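Local coordinates for protein spydx (Streptococcus pyogenes, PDB 2J43) that binds glycogen and related alpha-glucans through its tandem family 41 carbohydrate-binding modules, part of a cell-wall pullulanase that probably hydrolyses alpha-1,6-glucosidic linkages, at residues L5-K10 with L55-A60; L21-W26 with G39-T44; Q66-I71 with D82-L87. All coordinates share one frame; numbering follows the deposited sequence.

Overall arrangement
All three contacts belong to the first of the two pullulanase-associated modules in this chain, a beta sandwich without alpha helices. Contact 1 pairs strands 4-9 and 53-58 in one sheet. Contact 2 adds strand 41-42 to strand 21-27, and contact 3 adds strand 83-86 to strand 66-73, together making up the facing four-stranded sheet, with 21-27 and 66-73 central. Along the chain, contact 2 is made between the two strands of contact 1, and contact 3 follows. The centre of contact 1 lies about 11 Å from that of contact 2 and 10 Å from that of contact 3. Leu23, Met7 and Tyr69 meet between the sheets, so the three contacts share one hydrophobic core.

Contact 1 (L5-K10 with L55-A60); sequences LRMHFK and LDVPLA
Leu5 and Val57 face each other as an antiparallel hydrogen-bonded pair, Leu5 N donating to Val57 O at 2.9 Å and Leu5 O receiving Val57 N in return. Leu5 has the most surface buried here. Leu59, beyond this pair on segment 55-60, adds cover: its CD2 lies 3.8 Å from Leu5 CB. Two residues on along strand 4-9, Met7 pairs in the same way with Leu55: Met7 N reaches Leu55 O at 2.9 Å, and Leu55 N returns a bond to Met7 O. Leu55 follows Leu5 in buried area, its side chain on the face shared by Leu5, Met7 and Val57. The selenium of Met7, a selenomethionine, passes obliquely across Val57 and lies 3.7 Å from Val57 CG2.

Asp56 works on the other face of the sheet, paired with Arg6, and the two side chains run alongside each other in the same direction. With CG anti to its carbonyl carbon (chi1 -67°), Asp56 brings both oxygens to the edge of the Arg6 guanidinium. Arg6 NE meets OD1 of Asp56 at 2.8 Å and Arg6 NH2 meets OD2 of Asp56 at 2.9 Å, both bonds nearly straight and both using syn lone pairs. The two planes are only 3° apart, so this side-on, two-point salt bridge fixes the rotation of both groups.

Leu55, Val57 and Met7 all press on Leu23 of strand 21-27 in the opposing sheet, and Leu59 rests on Val67 of strand 66-73. Strand 94-97 takes the other edge of strand 4-9, through backbone bonds of Arg6 and His8 to Val95.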
loop_
_atom_site.group_PDB
_atom_site.type_symbol
_atom_site.label_atom_id
_atom_site.label_comp_id
_atom_site.label_asym_id
_atom_site.label_seq_id
_atom_site.Cartn_x
_atom_site.Cartn_y
_atom_site.Cartn_z
ATOM N N LEU A 5 6.425 -7.058 10.941
ATOM C CA LEU A 5 5.316 -6.620 10.123
ATOM C C LEU A 5 4.508 -5.598 10.909
ATOM O O LEU A 5 3.902 -5.930 11.930
ATOM C CB LEU A 5 4.415 -7.805 9.760
ATOM C CG LEU A 5 3.200 -7.517 8.858
ATOM C CD1 LEU A 5 3.639 -7.039 7.470
ATOM C CD2 LEU A 5 2.290 -8.701 8.728
ATOM N N ARG A 6 4.499 -4.352 10.460
ATOM C CA ARG A 6 3.650 -3.331 11.099
ATOM C C ARG A 6 2.250 -3.432 10.573
ATOM O O ARG A 6 2.016 -3.176 9.392
ATOM C CB ARG A 6 4.220 -1.934 10.865
ATOM C CG ARG A 6 3.336 -0.802 11.329
ATOM C CD ARG A 6 4.037 0.521 11.637
ATOM N NE ARG A 6 5.004 0.343 12.713
ATOM C CZ ARG A 6 5.843 1.288 13.091
ATOM N NH1 ARG A 6 5.787 2.463 12.496
ATOM N NH2 ARG A 6 6.684 1.080 14.098
HETATM N N MSE A 7 1.354 -3.873 11.451
HETATM C CA MSE A 7 -0.028 -4.106 11.117
HETATM C C MSE A 7 -0.880 -2.914 11.515
HETATM O O MSE A 7 -0.967 -2.573 12.661
HETATM C CB MSE A 7 -0.531 -5.379 11.780
HETATM C CG MSE A 7 0.265 -6.580 11.379
HETATM SE SE MSE A 7 -0.656 -8.238 11.907
HETATM C CE MSE A 7 -2.226 -8.079 10.861
ATOM N N HIS A 8 -1.474 -2.293 10.514
ATOM C CA HIS A 8 -2.394 -1.191 10.687
ATOM C C HIS A 8 -3.829 -1.685 10.637
ATOM O O HIS A 8 -4.269 -2.296 9.642
ATOM C CB HIS A 8 -2.205 -0.177 9.569
ATOM C CG HIS A 8 -0.928 0.572 9.632
ATOM N ND1 HIS A 8 0.174 0.278 8.854
ATOM C CD2 HIS A 8 -0.605 1.694 10.334
ATOM C CE1 HIS A 8 1.121 1.167 9.109
ATOM N NE2 HIS A 8 0.675 2.017 10.011
ATOM N N PHE A 9 -4.593 -1.434 11.699
ATOM C CA PHE A 9 -5.990 -1.800 11.715
ATOM C C PHE A 9 -6.841 -0.506 11.640
ATOM O O PHE A 9 -6.635 0.423 12.433
ATOM C CB PHE A 9 -6.336 -2.574 12.993
ATOM C CG PHE A 9 -5.622 -3.874 13.108
ATOM C CD1 PHE A 9 -6.155 -4.985 12.507
ATOM C CD2 PHE A 9 -4.435 -3.966 13.780
ATOM C CE1 PHE A 9 -5.499 -6.215 12.577
ATOM C CE2 PHE A 9 -3.785 -5.224 13.851
ATOM C CZ PHE A 9 -4.337 -6.287 13.241
ATOM N N LYS A 10 -7.795 -0.483 10.735
ATOM C CA LYS A 10 -8.724 0.653 10.596
ATOM C C LYS A 10 -9.689 0.763 11.779
ATOM O O LYS A 10 -9.881 1.855 12.388
ATOM C CB LYS A 10 -9.565 0.492 9.356
ATOM C CG LYS A 10 -10.475 1.729 9.031
ATOM C CD LYS A 10 -9.679 2.759 8.222
ATOM C CE LYS A 10 -9.863 4.207 8.710
ATOM N NZ LYS A 10 -8.727 5.120 8.397
ATOM N N LEU A 55 0.228 -2.110 15.332
ATOM C CA LEU A 55 0.906 -3.024 16.219
ATOM C C LEU A 55 1.953 -3.783 15.381
ATOM O O LEU A 55 1.600 -4.288 14.297
ATOM C CB LEU A 55 -0.143 -3.933 16.852
ATOM C CG LEU A 55 0.319 -4.913 17.896
ATOM C CD1 LEU A 55 1.166 -4.288 19.002
ATOM C CD2 LEU A 55 -0.938 -5.540 18.465
ATOM N N ASP A 56 3.198 -3.845 15.850
ATOM C CA ASP A 56 4.309 -4.508 15.166
ATOM C C ASP A 56 4.424 -5.952 15.601
ATOM O O ASP A 56 4.452 -6.239 16.821
ATOM C CB ASP A 56 5.628 -3.831 15.443
ATOM C CG ASP A 56 5.711 -2.456 14.844
ATOM O OD1 ASP A 56 4.882 -2.113 13.950
ATOM O OD2 ASP A 56 6.521 -1.615 15.248
ATOM N N VAL A 57 4.415 -6.853 14.626
ATOM C CA VAL A 57 4.449 -8.295 14.866
ATOM C C VAL A 57 5.822 -8.812 14.391
ATOM O O VAL A 57 6.111 -8.772 13.206
ATOM C CB VAL A 57 3.374 -9.038 14.091
ATOM C CG1 VAL A 57 3.477 -10.556 14.358
ATOM C CG2 VAL A 57 1.943 -8.546 14.463
ATOM N N PRO A 58 6.679 -9.297 15.291
ATOM C CA PRO A 58 7.947 -9.873 14.868
ATOM C C PRO A 58 7.727 -11.049 13.924
ATOM O O PRO A 58 6.895 -11.924 14.162
ATOM C CB PRO A 58 8.592 -10.336 16.196
ATOM C CG PRO A 58 7.986 -9.434 17.205
ATOM C CD PRO A 58 6.553 -9.304 16.761
ATOM N N LEU A 59 8.505 -11.066 12.847
ATOM C CA LEU A 59 8.413 -12.099 11.825
ATOM C C LEU A 59 9.514 -13.148 11.927
ATOM O O LEU A 59 10.522 -12.918 12.548
ATOM C CB LEU A 59 8.477 -11.494 10.418
ATOM C CG LEU A 59 7.321 -10.576 10.033
ATOM C CD1 LEU A 59 7.552 -10.018 8.648
ATOM C CD2 LEU A 59 5.950 -11.311 10.134
ATOM N N ALA A 60 9.282 -14.275 11.313
ATOM C CA ALA A 60 10.225 -15.387 11.363
ATOM C C ALA A 60 11.576 -14.963 10.810
ATOM O O ALA A 60 11.647 -14.228 9.840
ATOM C CB ALA A 60 9.697 -16.523 10.591
#

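Contact 2 (L21-W26 with G39-T44); sequences LGLWVW and GAITMT
Trp24 and Ala40 meet at an oblique angle: the six-membered part of the indole lies obliquely against the backbone of Gly39 and Ala40, with Trp24 CE3 3.6 Å from Ala40 N. Placing CG anti to the backbone N (chi1 -179°) brings the ring beside residues 39-40, where it also meets Trp36 edge-to-face. Ala40 aims its methyl at strand 21-27, and its CB comes within 3.7 Å of Gly22 CA, a residue with no side chain to stand in the way.

The opposite face belongs to Leu23 and Ile41, joined by backbone bonds in both directions; their CB atoms lie 4.2 Å apart. Selenomethionine Met43 reaches across to Leu21, its CG 4.1 Å from Leu21 CB, and also touches Phe9. Leu21 O is gripped twice: Met43 N donates to it at 3.0 Å, and a water donates at 2.8 Å. The same water is hydrogen-bonded to Thr42 OG1, which is hydrogen-bonded to Thr44 OG1.

Leu23 points into the core against Met7, Phe9, Leu55 and Val57. Strand 41-42 is a short edge strand closing one side of the four-stranded antiparallel sheet in a beta-sandwich carbohydrate-binding module.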
loop_
_atom_site.group_PDB
_atom_site.type_symbol
_atom_site.label_atom_id
_atom_site.label_comp_id
_atom_site.label_asym_id
_atom_site.label_seq_id
_atom_site.Cartn_x
_atom_site.Cartn_y
_atom_site.Cartn_z
ATOM N N LEU A 21 -8.549 -7.028 24.420
ATOM C CA LEU A 21 -8.320 -7.486 23.034
ATOM C C LEU A 21 -6.923 -8.085 22.833
ATOM O O LEU A 21 -5.922 -7.571 23.309
ATOM C CB LEU A 21 -8.481 -6.343 22.046
ATOM C CG LEU A 21 -9.909 -5.870 21.840
ATOM C CD1 LEU A 21 -9.882 -4.566 21.038
ATOM C CD2 LEU A 21 -10.696 -7.006 21.173
ATOM N N GLY A 22 -6.866 -9.193 22.080
ATOM C CA GLY A 22 -5.596 -9.789 21.700
ATOM C C GLY A 22 -5.427 -9.975 20.206
ATOM O O GLY A 22 -6.418 -10.227 19.479
ATOM N N LEU A 23 -4.185 -9.899 19.765
ATOM C CA LEU A 23 -3.790 -10.243 18.384
ATOM C C LEU A 23 -3.079 -11.584 18.457
ATOM O O LEU A 23 -1.969 -11.710 18.948
ATOM C CB LEU A 23 -2.848 -9.202 17.798
ATOM C CG LEU A 23 -2.422 -9.393 16.348
ATOM C CD1 LEU A 23 -3.660 -9.432 15.456
ATOM C CD2 LEU A 23 -1.455 -8.293 15.847
ATOM N N TRP A 24 -3.717 -12.590 17.880
ATOM C CA TRP A 24 -3.321 -13.991 17.945
ATOM C C TRP A 24 -2.742 -14.346 16.556
ATOM O O TRP A 24 -3.395 -14.115 15.554
ATOM C CB TRP A 24 -4.542 -14.862 18.257
ATOM C CG TRP A 24 -4.204 -16.323 18.367
ATOM C CD1 TRP A 24 -4.120 -17.242 17.348
ATOM C CD2 TRP A 24 -3.937 -17.024 19.575
ATOM N NE1 TRP A 24 -3.771 -18.468 17.877
ATOM C CE2 TRP A 24 -3.635 -18.359 19.240
ATOM C CE3 TRP A 24 -3.890 -16.640 20.937
ATOM C CZ2 TRP A 24 -3.305 -19.320 20.207
ATOM C CZ3 TRP A 24 -3.566 -17.585 21.899
ATOM C CH2 TRP A 24 -3.272 -18.919 21.539
ATOM N N VAL A 25 -1.480 -14.781 16.494
ATOM C CA VAL A 25 -0.756 -14.892 15.234
ATOM C C VAL A 25 -0.141 -16.280 14.994
ATOM O O VAL A 25 0.258 -16.970 15.928
ATOM C CB VAL A 25 0.349 -13.812 15.118
ATOM C CG1 VAL A 25 -0.257 -12.434 15.144
ATOM C CG2 VAL A 25 1.354 -13.934 16.258
ATOM N N TRP A 26 -0.096 -16.648 13.727
ATOM C CA TRP A 26 0.574 -17.858 13.300
ATOM C C TRP A 26 1.145 -17.721 11.913
ATOM O O TRP A 26 1.137 -16.635 11.318
ATOM C CB TRP A 26 -0.350 -19.034 13.462
ATOM C CG TRP A 26 -1.629 -19.093 12.624
ATOM C CD1 TRP A 26 -1.830 -19.898 11.549
ATOM C CD2 TRP A 26 -2.908 -18.406 12.830
ATOM N NE1 TRP A 26 -3.102 -19.754 11.067
ATOM C CE2 TRP A 26 -3.799 -18.873 11.833
ATOM C CE3 TRP A 26 -3.383 -17.468 13.744
ATOM C CZ2 TRP A 26 -5.115 -18.427 11.720
ATOM C CZ3 TRP A 26 -4.693 -17.036 13.623
ATOM C CH2 TRP A 26 -5.532 -17.506 12.616
ATOM N N GLY A 39 -2.519 -16.085 25.448
ATOM C CA GLY A 39 -1.243 -15.947 24.788
ATOM C C GLY A 39 -1.157 -14.966 23.641
ATOM O O GLY A 39 -0.079 -14.780 23.098
ATOM N N ALA A 40 -2.267 -14.389 23.234
ATOM C CA ALA A 40 -2.232 -13.380 22.162
ATOM C C ALA A 40 -1.380 -12.169 22.567
ATOM O O ALA A 40 -1.175 -11.946 23.795
ATOM C CB ALA A 40 -3.664 -12.905 21.860
ATOM N N ILE A 41 -0.922 -11.418 21.579
ATOM C CA ILE A 41 -0.272 -10.124 21.809
ATOM C C ILE A 41 -1.318 -9.236 22.378
ATOM O O ILE A 41 -2.356 -9.076 21.788
ATOM C CB ILE A 41 0.302 -9.524 20.537
ATOM C CG1 ILE A 41 1.301 -10.487 19.852
ATOM C CG2 ILE A 41 0.954 -8.165 20.853
ATOM C CD1 ILE A 41 1.574 -10.160 18.440
ATOM N N THR A 42 -1.052 -8.624 23.543
ATOM C CA THR A 42 -2.067 -7.688 24.071
ATOM C C THR A 42 -2.171 -6.415 23.238
ATOM O O THR A 42 -1.167 -5.772 23.025
ATOM C CB THR A 42 -1.824 -7.349 25.540
ATOM O OG1 THR A 42 -2.701 -6.272 25.919
ATOM C CG2 THR A 42 -0.427 -6.858 25.846
HETATM N N MSE A 43 -3.365 -6.034 22.825
HETATM C CA MSE A 43 -3.495 -4.862 21.989
HETATM C C MSE A 43 -3.378 -3.538 22.763
HETATM O O MSE A 43 -3.415 -2.476 22.190
HETATM C CB MSE A 43 -4.751 -4.933 21.127
HETATM C CG MSE A 43 -4.781 -6.222 20.359
HETATM SE SE MSE A 43 -6.002 -6.108 18.785
HETATM C CE MSE A 43 -4.936 -4.664 17.772
ATOM N N THR A 44 -3.187 -3.622 24.070
ATOM C CA THR A 44 -2.640 -2.463 24.794
ATOM C C THR A 44 -1.335 -1.943 24.241
ATOM O O THR A 44 -1.055 -0.748 24.385
ATOM C CB THR A 44 -2.459 -2.723 26.310
ATOM O OG1 THR A 44 -1.562 -3.784 26.569
ATOM C CG2 THR A 44 -3.756 -3.085 26.994
HETATM O O HOH W 1 -5.217 -6.978 25.990
#

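Contact 3 (Q66-I71 with D82-L87); sequences QVSYLI and DQHISL
The ring of Tyr69 lies with one face over Gln83 CB, a CH-pi contact in which that carbon is 3.7 Å from the ring centroid and displaced toward the rim. Tyr69 CG sits between its backbone N and carbonyl carbon (chi1 76°), which lays the ring across Gln83 and toward Ile85. Gln83 bends at chi2 and takes its amide away from the ring, so that NE2 can bond to the carbonyl of Ser80. The Ile85 side chain crosses that of Tyr69 at about a right angle, its CD1 3.8 Å from Tyr69 CE2. Farther along, Val67 CG2 and Leu87 CD1 pass each other at 4.1 Å.

Backbone pairs hold the strands in register: Val67 N donates to Ile85 O at 3.0 Å, Ile85 N to Val67 O at 2.8 Å, and Tyr69 and Gln83 exchange a second pair of bonds. Near the turn, Leu70 CD2 lies alongside Asp82 OD1 at 3.4 Å, but that oxygen takes its hydrogen bond from Asn78 ND2.

Met7 and Leu23 pack on Tyr69 from inside the sandwich. The whole is an antiparallel beta hairpin, 66-73 with 83-86, that forms one edge of the four-stranded sheet of this family 41 module.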
loop_
_atom_site.group_PDB
_atom_site.type_symbol
_atom_site.label_atom_id
_atom_site.label_comp_id
_atom_site.label_asym_id
_atom_site.label_seq_id
_atom_site.Cartn_x
_atom_site.Cartn_y
_atom_site.Cartn_z
ATOM N N GLN A 66 3.935 -15.895 4.540
ATOM C CA GLN A 66 2.530 -15.719 4.907
ATOM C C GLN A 66 2.398 -15.604 6.422
ATOM O O GLN A 66 3.023 -16.368 7.156
ATOM C CB GLN A 66 1.692 -16.908 4.444
ATOM C CG GLN A 66 1.760 -17.230 2.950
ATOM C CD GLN A 66 0.749 -18.260 2.488
ATOM O OE1 GLN A 66 -0.467 -18.064 2.646
ATOM N NE2 GLN A 66 1.242 -19.339 1.868
ATOM N N VAL A 67 1.536 -14.691 6.853
ATOM C CA VAL A 67 1.211 -14.487 8.243
ATOM C C VAL A 67 -0.277 -14.634 8.392
ATOM O O VAL A 67 -1.045 -14.089 7.612
ATOM C CB VAL A 67 1.617 -13.076 8.661
ATOM C CG1 VAL A 67 1.079 -12.686 9.996
ATOM C CG2 VAL A 67 3.187 -12.986 8.634
ATOM N N SER A 68 -0.682 -15.346 9.410
ATOM C CA SER A 68 -2.063 -15.455 9.716
ATOM C C SER A 68 -2.308 -14.836 11.087
ATOM O O SER A 68 -1.444 -14.789 11.955
ATOM C CB SER A 68 -2.523 -16.916 9.703
ATOM O OG SER A 68 -2.365 -17.478 8.384
ATOM N N TYR A 69 -3.543 -14.414 11.288
ATOM C CA TYR A 69 -3.885 -13.714 12.505
ATOM C C TYR A 69 -5.391 -13.706 12.735
ATOM O O TYR A 69 -6.238 -13.935 11.830
ATOM C CB TYR A 69 -3.367 -12.245 12.512
ATOM C CG TYR A 69 -4.212 -11.363 11.647
ATOM C CD1 TYR A 69 -5.277 -10.619 12.181
ATOM C CD2 TYR A 69 -3.983 -11.310 10.275
ATOM C CE1 TYR A 69 -6.078 -9.871 11.311
ATOM C CE2 TYR A 69 -4.785 -10.502 9.428
ATOM C CZ TYR A 69 -5.809 -9.819 9.968
ATOM O OH TYR A 69 -6.625 -9.078 9.124
ATOM N N LEU A 70 -5.733 -13.395 13.971
ATOM C CA LEU A 70 -7.098 -13.071 14.338
ATOM C C LEU A 70 -7.046 -12.130 15.524
ATOM O O LEU A 70 -6.022 -12.034 16.178
ATOM C CB LEU A 70 -7.922 -14.321 14.649
ATOM C CG LEU A 70 -7.448 -15.150 15.833
ATOM C CD1 LEU A 70 -8.063 -14.580 17.111
ATOM C CD2 LEU A 70 -7.796 -16.634 15.718
ATOM N N ILE A 71 -8.174 -11.483 15.792
ATOM C CA ILE A 71 -8.340 -10.633 16.983
ATOM C C ILE A 71 -9.282 -11.383 17.887
ATOM O O ILE A 71 -10.407 -11.753 17.474
ATOM C CB ILE A 71 -8.894 -9.200 16.641
ATOM C CG1 ILE A 71 -7.884 -8.451 15.781
ATOM C CG2 ILE A 71 -9.187 -8.391 17.932
ATOM C CD1 ILE A 71 -8.328 -7.109 15.331
ATOM N N ASP A 82 -10.581 -16.010 11.423
ATOM C CA ASP A 82 -9.206 -16.170 10.995
ATOM C C ASP A 82 -8.945 -15.413 9.696
ATOM O O ASP A 82 -9.792 -15.441 8.795
ATOM C CB ASP A 82 -8.921 -17.647 10.696
ATOM C CG ASP A 82 -8.964 -18.539 11.877
ATOM O OD1 ASP A 82 -9.213 -18.170 13.036
ATOM O OD2 ASP A 82 -8.677 -19.789 11.663
ATOM N N GLN A 83 -7.758 -14.823 9.593
ATOM C CA GLN A 83 -7.341 -14.026 8.453
ATOM C C GLN A 83 -5.931 -14.364 8.044
ATOM O O GLN A 83 -5.175 -14.904 8.851
ATOM C CB GLN A 83 -7.487 -12.529 8.798
ATOM C CG GLN A 83 -8.804 -12.115 9.287
ATOM C CD GLN A 83 -9.953 -12.136 8.275
ATOM O OE1 GLN A 83 -9.721 -12.145 7.064
ATOM N NE2 GLN A 83 -11.204 -12.139 8.792
ATOM N N HIS A 84 -5.601 -14.106 6.777
ATOM C CA HIS A 84 -4.334 -14.510 6.186
ATOM C C HIS A 84 -3.746 -13.435 5.275
ATOM O O HIS A 84 -4.454 -12.893 4.427
ATOM C CB HIS A 84 -4.518 -15.819 5.397
ATOM C CG HIS A 84 -5.226 -16.882 6.167
ATOM N ND1 HIS A 84 -6.591 -17.049 6.103
ATOM C CD2 HIS A 84 -4.791 -17.725 7.138
ATOM C CE1 HIS A 84 -6.936 -18.038 6.912
ATOM N NE2 HIS A 84 -5.875 -18.433 7.582
ATOM N N ILE A 85 -2.454 -13.173 5.429
ATOM C CA ILE A 85 -1.765 -12.147 4.682
ATOM C C ILE A 85 -0.623 -12.819 3.923
ATOM O O ILE A 85 0.208 -13.483 4.512
ATOM C CB ILE A 85 -1.173 -11.108 5.598
ATOM C CG1 ILE A 85 -2.219 -10.385 6.438
ATOM C CG2 ILE A 85 -0.314 -10.074 4.819
ATOM C CD1 ILE A 85 -1.570 -9.648 7.532
ATOM N N SER A 86 -0.613 -12.638 2.610
ATOM C CA SER A 86 0.524 -12.995 1.768
ATOM C C SER A 86 1.557 -11.891 1.830
ATOM O O SER A 86 1.247 -10.717 1.568
ATOM C CB SER A 86 0.055 -13.108 0.322
ATOM O OG SER A 86 -0.697 -14.291 0.164
ATOM N N LEU A 87 2.786 -12.240 2.180
ATOM C CA LEU A 87 3.879 -11.269 2.140
ATOM C C LEU A 87 4.393 -11.276 0.718
ATOM O O LEU A 87 4.812 -12.321 0.241
ATOM C CB LEU A 87 4.984 -11.635 3.135
ATOM C CG LEU A 87 4.513 -11.574 4.594
ATOM C CD1 LEU A 87 5.632 -12.029 5.529
ATOM C CD2 LEU A 87 4.031 -10.178 4.936
#